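PDB 2X4L: ferric-siderophore receptor protein from Streptomyces coelicolor, which probably binds ferric siderophores outside the cell membrane and delivers them for uptake, as a solute-binding protein of an iron transport system. Local coordinates for residues F31-D34 with R35-V39; L156-M159 with W160-A163. All coordinates share one frame; numbering follows the deposited sequence.

How the contacts relate
Contact 1 comes first along the chain and closes before contact 2 opens; their centres lie about 13 Å apart, on the same side of the chain's centre. Contact 1 is the end of the hairpin formed by strands 29-32 and 38-41. Contact 2 is a run of helix 153-165, which follows strand 142-146 at the edge of the five-stranded parallel sheet. The two meet directly. R158 of the helix forms a salt bridge to D34, from its NE to OD1, and probably a hydrogen bond to the backbone O of K32, while F31 packs on L162. The N-terminal hairpin is thereby tied to the lobe that holds the parallel sheet.

Contact 1 (F31-D34 with R35-V39); sequences FKDD and RGTTV
D33 and R35 form the salt bridge at the end of this hairpin. R35 presents NE and NH2 side-on to OD2 of D33, with OD2 in the guanidinium plane and NE 3.0 Å away. The carboxylate and guanidinium planes are turned 58° apart. A bend at chi3 (-63°) brings the R35 head back to D33.

The other carboxylate oxygen holds the turn. D33 OD1 accepts T37 N at 3.1 Å, on the syn side but tilted out of the carboxylate plane. R35 N, at 2.9 Å, and T37 OG1 meet it from above the plane. Three donors thus fix the rotation of this buried group. K32 NZ reaches over the turn to G36 O at 3.0 Å, above the carbonyl plane, and its CB lies beside T38 OG1.

Backbone bonds close the hairpin. F31 and V39 are an antiparallel hydrogen-bonded pair, with V39 N to F31 O at 2.9 Å. D33 N bonds T37 O, and G36 N bonds D33 O across a type I turn.

The hairpin end lies against strand 142-146. D33 OD2 also accepts A144 N, R35 NH2 reaches S142 OG, and D34 OD2 accepts S146 N, its other oxygen being paired with R158. F31 faces helix 153-165.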
ATOM      1  N   PHE A  31      21.890  -6.586   4.312  1.00 17.30           N
ATOM      2  CA  PHE A  31      20.634  -6.100   4.865  1.00 17.66           C
ATOM      3  C   PHE A  31      19.886  -7.220   5.565  1.00 17.92           C
ATOM      4  O   PHE A  31      19.658  -8.287   4.975  1.00 17.72           O
ATOM      5  CB  PHE A  31      19.746  -5.555   3.742  1.00 17.49           C
ATOM      6  CG  PHE A  31      18.512  -4.834   4.258  1.00 15.22           C
ATOM      7  CD1 PHE A  31      18.656  -3.564   4.825  1.00 18.70           C
ATOM      8  CD2 PHE A  31      17.220  -5.402   4.145  1.00 16.78           C
ATOM      9  CE1 PHE A  31      17.545  -2.873   5.305  1.00 19.51           C
ATOM     10  CE2 PHE A  31      16.175  -4.763   4.694  1.00 16.07           C
ATOM     11  CZ  PHE A  31      16.263  -3.494   5.185  1.00 16.86           C
ATOM     12  N   LYS A  32      19.414  -6.978   6.769  1.00 18.66           N
ATOM     13  CA  LYS A  32      18.621  -7.957   7.499  1.00 18.79           C
ATOM     14  C   LYS A  32      17.134  -7.551   7.320  1.00 16.66           C
ATOM     15  O   LYS A  32      16.751  -6.476   7.752  1.00 18.24           O
ATOM     16  CB  LYS A  32      19.040  -7.993   8.951  1.00 19.82           C
ATOM     17  CG  LYS A  32      18.220  -9.032   9.770  1.00 19.86           C
ATOM     18  CD  LYS A  32      18.656  -9.013  11.322  1.00 29.44           C
ATOM     19  CE  LYS A  32      17.718  -9.881  12.181  1.00 32.39           C
ATOM     20  NZ  LYS A  32      18.154 -11.341  12.289  1.00 43.82           N
ATOM     21  N   ASP A  33      16.343  -8.378   6.660  1.00 16.89           N
ATOM     22  CA  ASP A  33      14.954  -8.003   6.406  1.00 14.32           C
ATOM     23  C   ASP A  33      13.952  -8.379   7.508  1.00 16.49           C
ATOM     24  O   ASP A  33      14.377  -8.785   8.631  1.00 16.47           O
ATOM     25  CB  ASP A  33      14.461  -8.592   5.042  1.00 14.01           C
ATOM     26  CG  ASP A  33      14.132 -10.117   5.103  1.00 14.49           C
ATOM     27  OD1 ASP A  33      14.236 -10.707   6.216  1.00 16.95           O
ATOM     28  OD2 ASP A  33      13.688 -10.693   4.125  1.00 13.35           O
ATOM     29  N   ASP A  34      12.674  -8.220   7.238  1.00 16.12           N
ATOM     30  CA  ASP A  34      11.657  -8.377   8.305  1.00 16.06           C
ATOM     31  C   ASP A  34      11.212  -9.807   8.510  1.00 16.28           C
ATOM     32  O   ASP A  34      10.295 -10.083   9.380  1.00 18.67           O
ATOM     33  CB  ASP A  34      10.433  -7.512   8.023  1.00 14.99           C
ATOM     34  CG  ASP A  34      10.753  -6.060   8.208  1.00 18.19           C
ATOM     35  OD1 ASP A  34      11.681  -5.702   9.006  1.00 19.11           O
ATOM     36  OD2 ASP A  34       9.980  -5.261   7.646  1.00 17.50           O
ATOM     37  N   ARG A  35      11.844 -10.732   7.775  1.00 16.92           N
ATOM     38  CA  ARG A  35      11.711 -12.130   8.077  1.00 17.26           C
ATOM     39  C   ARG A  35      12.876 -12.499   8.985  1.00 17.51           C
ATOM     40  O   ARG A  35      13.041 -13.650   9.324  1.00 20.28           O
ATOM     41  CB  ARG A  35      11.793 -13.007   6.817  1.00 15.86           C
ATOM     42  CG  ARG A  35      10.598 -12.771   5.868  1.00 17.19           C
ATOM     43  CD  ARG A  35      10.805 -13.560   4.614  1.00 19.19           C
ATOM     44  NE  ARG A  35      11.986 -13.105   3.917  1.00 16.08           N
ATOM     45  CZ  ARG A  35      12.488 -13.620   2.791  1.00 16.16           C
ATOM     46  NH1 ARG A  35      11.939 -14.641   2.191  1.00 16.31           N
ATOM     47  NH2 ARG A  35      13.625 -13.088   2.298  1.00 14.84           N
ATOM     48  N   GLY A  36      13.793 -11.564   9.276  1.00 18.44           N
ATOM     49  CA  GLY A  36      14.963 -11.917  10.119  1.00 19.52           C
ATOM     50  C   GLY A  36      16.151 -12.524   9.324  1.00 20.84           C
ATOM     51  O   GLY A  36      17.172 -12.965   9.908  1.00 22.90           O
ATOM     52  N   THR A  37      16.061 -12.490   7.997  1.00 21.72           N
ATOM     53  CA  THR A  37      17.139 -13.045   7.214  1.00 23.79           C
ATOM     54  C   THR A  37      18.087 -11.958   6.716  1.00 23.71           C
ATOM     55  O   THR A  37      17.682 -10.887   6.283  1.00 22.70           O
ATOM     56  CB  THR A  37      16.657 -13.949   6.102  1.00 27.26           C
ATOM     57  OG1 THR A  37      15.851 -13.236   5.230  1.00 30.79           O
ATOM     58  CG2 THR A  37      15.878 -15.055   6.644  1.00 28.49           C
ATOM     59  N   THR A  38      19.378 -12.249   6.787  1.00 23.04           N
ATOM     60  CA  THR A  38      20.388 -11.277   6.428  1.00 22.74           C
ATOM     61  C   THR A  38      20.950 -11.665   5.095  1.00 22.30           C
ATOM     62  O   THR A  38      21.586 -12.751   4.949  1.00 24.73           O
ATOM     63  CB  THR A  38      21.547 -11.191   7.439  1.00 24.52           C
ATOM     64  OG1 THR A  38      21.025 -10.767   8.685  1.00 25.97           O
ATOM     65  CG2 THR A  38      22.604 -10.179   6.969  1.00 24.08           C
ATOM     66  N   VAL A  39      20.763 -10.797   4.125  1.00 20.02           N
ATOM     67  CA  VAL A  39      21.383 -11.022   2.817  1.00 20.49           C
ATOM     68  C   VAL A  39      22.701 -10.281   2.786  1.00 19.55           C
ATOM     69  O   VAL A  39      22.741  -9.103   3.131  1.00 20.38           O
ATOM     70  CB  VAL A  39      20.435 -10.501   1.693  1.00 20.10           C
ATOM     71  CG1 VAL A  39      21.117 -10.645   0.303  1.00 19.76           C
ATOM     72  CG2 VAL A  39      19.079 -11.227   1.779  1.00 22.94           C
TER

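Contact 2 (L156-M159 with W160-A163); sequences LQRM and WELA
E161 is met by two side chains from the preceding turn of the helix, one at each carboxylate oxygen. R158 NH1 points at OE1 across 3.3 Å, a long salt bridge but a fairly straight one (159°). OE1 lies in the guanidinium plane and is met nearly along its C-O direction. The two planes are well turned from each other. Q157 NE2 gives a hydrogen bond to OE2 at 3.2 Å, from above the carboxylate plane. The amide stands almost upright to the carboxylate, at 85°, and the two side chains run alongside each other.

Torsions set these approaches. Q157 CG sits between the backbone N and the carbonyl carbon (chi1 65°), and the chain then extends toward E161. R158 bends at chi2 and chi3, and this turns its head back to the helix.

On the buried side, M159 SD touches L162 CD2 at 4.0 Å. The backbone beneath is regular helix: W160 N bonds L156 O, E161 N bonds Q157 O, L162 N bonds R158 O, and A163 N bonds M159 O at 2.8 Å.

Further out, the head of R158 is also tied to the hairpin at D34 and K32, and D34 is its closer and stronger acidic partner. L162 packs on W29, while W160 meets the ring of Y304 and touches helix 173-195.

R158 therefore lies between two acids, D34 of the hairpin and, at longer range, E161 of its own helix. The arginine probably favours the ionised form of both carboxylates. Partners at all three guanidinium nitrogens limit the rotation of the head.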
ATOM      1  N   LEU A 156       7.920   2.285   6.759  1.00 15.72           N
ATOM      2  CA  LEU A 156       8.563   3.486   6.137  1.00 14.76           C
ATOM      3  C   LEU A 156      10.007   3.633   6.555  1.00 17.09           C
ATOM      4  O   LEU A 156      10.898   3.892   5.739  1.00 17.10           O
ATOM      5  CB  LEU A 156       7.795   4.764   6.476  1.00 15.15           C
ATOM      6  CG  LEU A 156       6.506   4.922   5.657  1.00 14.14           C
ATOM      7  CD1 LEU A 156       5.701   6.151   6.177  1.00 14.28           C
ATOM      8  CD2 LEU A 156       6.865   5.219   4.234  1.00 17.36           C
ATOM      9  N   GLN A 157      10.252   3.483   7.837  1.00 18.23           N
ATOM     10  CA  GLN A 157      11.644   3.651   8.206  1.00 22.48           C
ATOM     11  C   GLN A 157      12.467   2.438   7.740  1.00 21.28           C
ATOM     12  O   GLN A 157      13.625   2.667   7.345  1.00 22.25           O
ATOM     13  CB  GLN A 157      11.741   3.958   9.625  1.00 27.74           C
ATOM     14  CG  GLN A 157      11.326   2.933  10.559  1.00 35.38           C
ATOM     15  CD  GLN A 157      11.992   3.216  11.895  1.00 48.63           C
ATOM     16  OE1 GLN A 157      11.330   3.660  12.853  1.00 55.67           O
ATOM     17  NE2 GLN A 157      13.314   3.042  11.942  1.00 53.19           N
ATOM     18  N   ARG A 158      11.876   1.219   7.695  1.00 18.80           N
ATOM     19  CA  ARG A 158      12.619  -0.029   7.263  1.00 17.81           C
ATOM     20  C   ARG A 158      13.002   0.156   5.742  1.00 17.78           C
ATOM     21  O   ARG A 158      14.123  -0.134   5.263  1.00 20.08           O
ATOM     22  CB  ARG A 158      11.796  -1.309   7.454  1.00 20.54           C
ATOM     23  CG  ARG A 158      11.514  -1.720   8.955  1.00 21.33           C
ATOM     24  CD  ARG A 158      12.823  -2.143   9.634  1.00 27.18           C
ATOM     25  NE  ARG A 158      13.154  -3.518   9.218  1.00 25.53           N
ATOM     26  CZ  ARG A 158      14.336  -3.952   8.825  1.00 29.45           C
ATOM     27  NH1 ARG A 158      15.416  -3.138   8.719  1.00 28.53           N
ATOM     28  NH2 ARG A 158      14.426  -5.237   8.552  1.00 24.30           N
ATOM     29  N   MET A 159      12.043   0.641   4.925  1.00 16.44           N
ATOM     30  CA  MET A 159      12.308   0.914   3.498  1.00 16.88           C
ATOM     31  C   MET A 159      13.353   2.022   3.277  1.00 16.30           C
ATOM     32  O   MET A 159      14.168   1.964   2.334  1.00 17.84           O
ATOM     33  CB  MET A 159      10.993   1.285   2.795  1.00 16.04           C
ATOM     34  CG  MET A 159      11.129   1.379   1.223  1.00 14.04           C
ATOM     35  SD  MET A 159      11.592  -0.223   0.447  1.00 14.30           S
ATOM     36  CE  MET A 159      10.004  -1.027   0.521  1.00 15.86           C
ATOM     37  N   TRP A 160      13.301   3.070   4.126  1.00 18.15           N
ATOM     38  CA  TRP A 160      14.328   4.094   4.109  1.00 22.37           C
ATOM     39  C   TRP A 160      15.707   3.515   4.381  1.00 22.40           C
ATOM     40  O   TRP A 160      16.678   3.818   3.646  1.00 22.14           O
ATOM     41  CB  TRP A 160      13.918   5.122   5.133  1.00 24.44           C
ATOM     42  CG  TRP A 160      14.897   6.124   5.550  1.00 33.01           C
ATOM     43  CD1 TRP A 160      16.093   5.907   6.166  1.00 37.71           C
ATOM     44  CD2 TRP A 160      14.711   7.528   5.514  1.00 37.54           C
ATOM     45  NE1 TRP A 160      16.726   7.077   6.398  1.00 42.71           N
ATOM     46  CE2 TRP A 160      15.885   8.106   6.048  1.00 40.39           C
ATOM     47  CE3 TRP A 160      13.704   8.359   5.018  1.00 39.99           C
ATOM     48  CZ2 TRP A 160      16.080   9.487   6.135  1.00 45.37           C
ATOM     49  CZ3 TRP A 160      13.866   9.735   5.127  1.00 43.02           C
ATOM     50  CH2 TRP A 160      15.067  10.291   5.685  1.00 47.69           C
ATOM     51  N   GLU A 161      15.820   2.678   5.412  1.00 21.56           N
ATOM     52  CA  GLU A 161      17.117   2.038   5.693  1.00 22.76           C
ATOM     53  C   GLU A 161      17.582   1.215   4.477  1.00 20.89           C
ATOM     54  O   GLU A 161      18.802   1.220   4.164  1.00 23.51           O
ATOM     55  CB  GLU A 161      17.000   1.144   6.951  1.00 24.26           C
ATOM     56  CG  GLU A 161      16.710   2.008   8.173  1.00 29.88           C
ATOM     57  CD  GLU A 161      16.159   1.275   9.422  1.00 37.10           C
ATOM     58  OE1 GLU A 161      16.003   0.030   9.405  1.00 33.15           O
ATOM     59  OE2 GLU A 161      15.961   1.986  10.483  1.00 43.30           O
ATOM     60  N   LEU A 162      16.653   0.462   3.855  1.00 18.13           N
ATOM     61  CA  LEU A 162      17.031  -0.359   2.715  1.00 16.22           C
ATOM     62  C   LEU A 162      17.497   0.522   1.572  1.00 17.37           C
ATOM     63  O   LEU A 162      18.575   0.291   0.998  1.00 17.49           O
ATOM     64  CB  LEU A 162      15.782  -1.163   2.304  1.00 15.56           C
ATOM     65  CG  LEU A 162      15.928  -2.004   1.009  1.00 12.47           C
ATOM     66  CD1 LEU A 162      17.101  -2.975   1.162  1.00 15.61           C
ATOM     67  CD2 LEU A 162      14.659  -2.795   0.772  1.00 15.58           C
ATOM     68  N   ALA A 163      16.762   1.585   1.274  1.00 17.00           N
ATOM     69  CA  ALA A 163      17.178   2.443   0.191  1.00 18.67           C
ATOM     70  C   ALA A 163      18.580   3.078   0.388  1.00 20.90           C
ATOM     71  O   ALA A 163      19.401   3.077  -0.532  1.00 20.50           O
ATOM     72  CB  ALA A 163      16.105   3.533   0.012  1.00 19.28           C
TER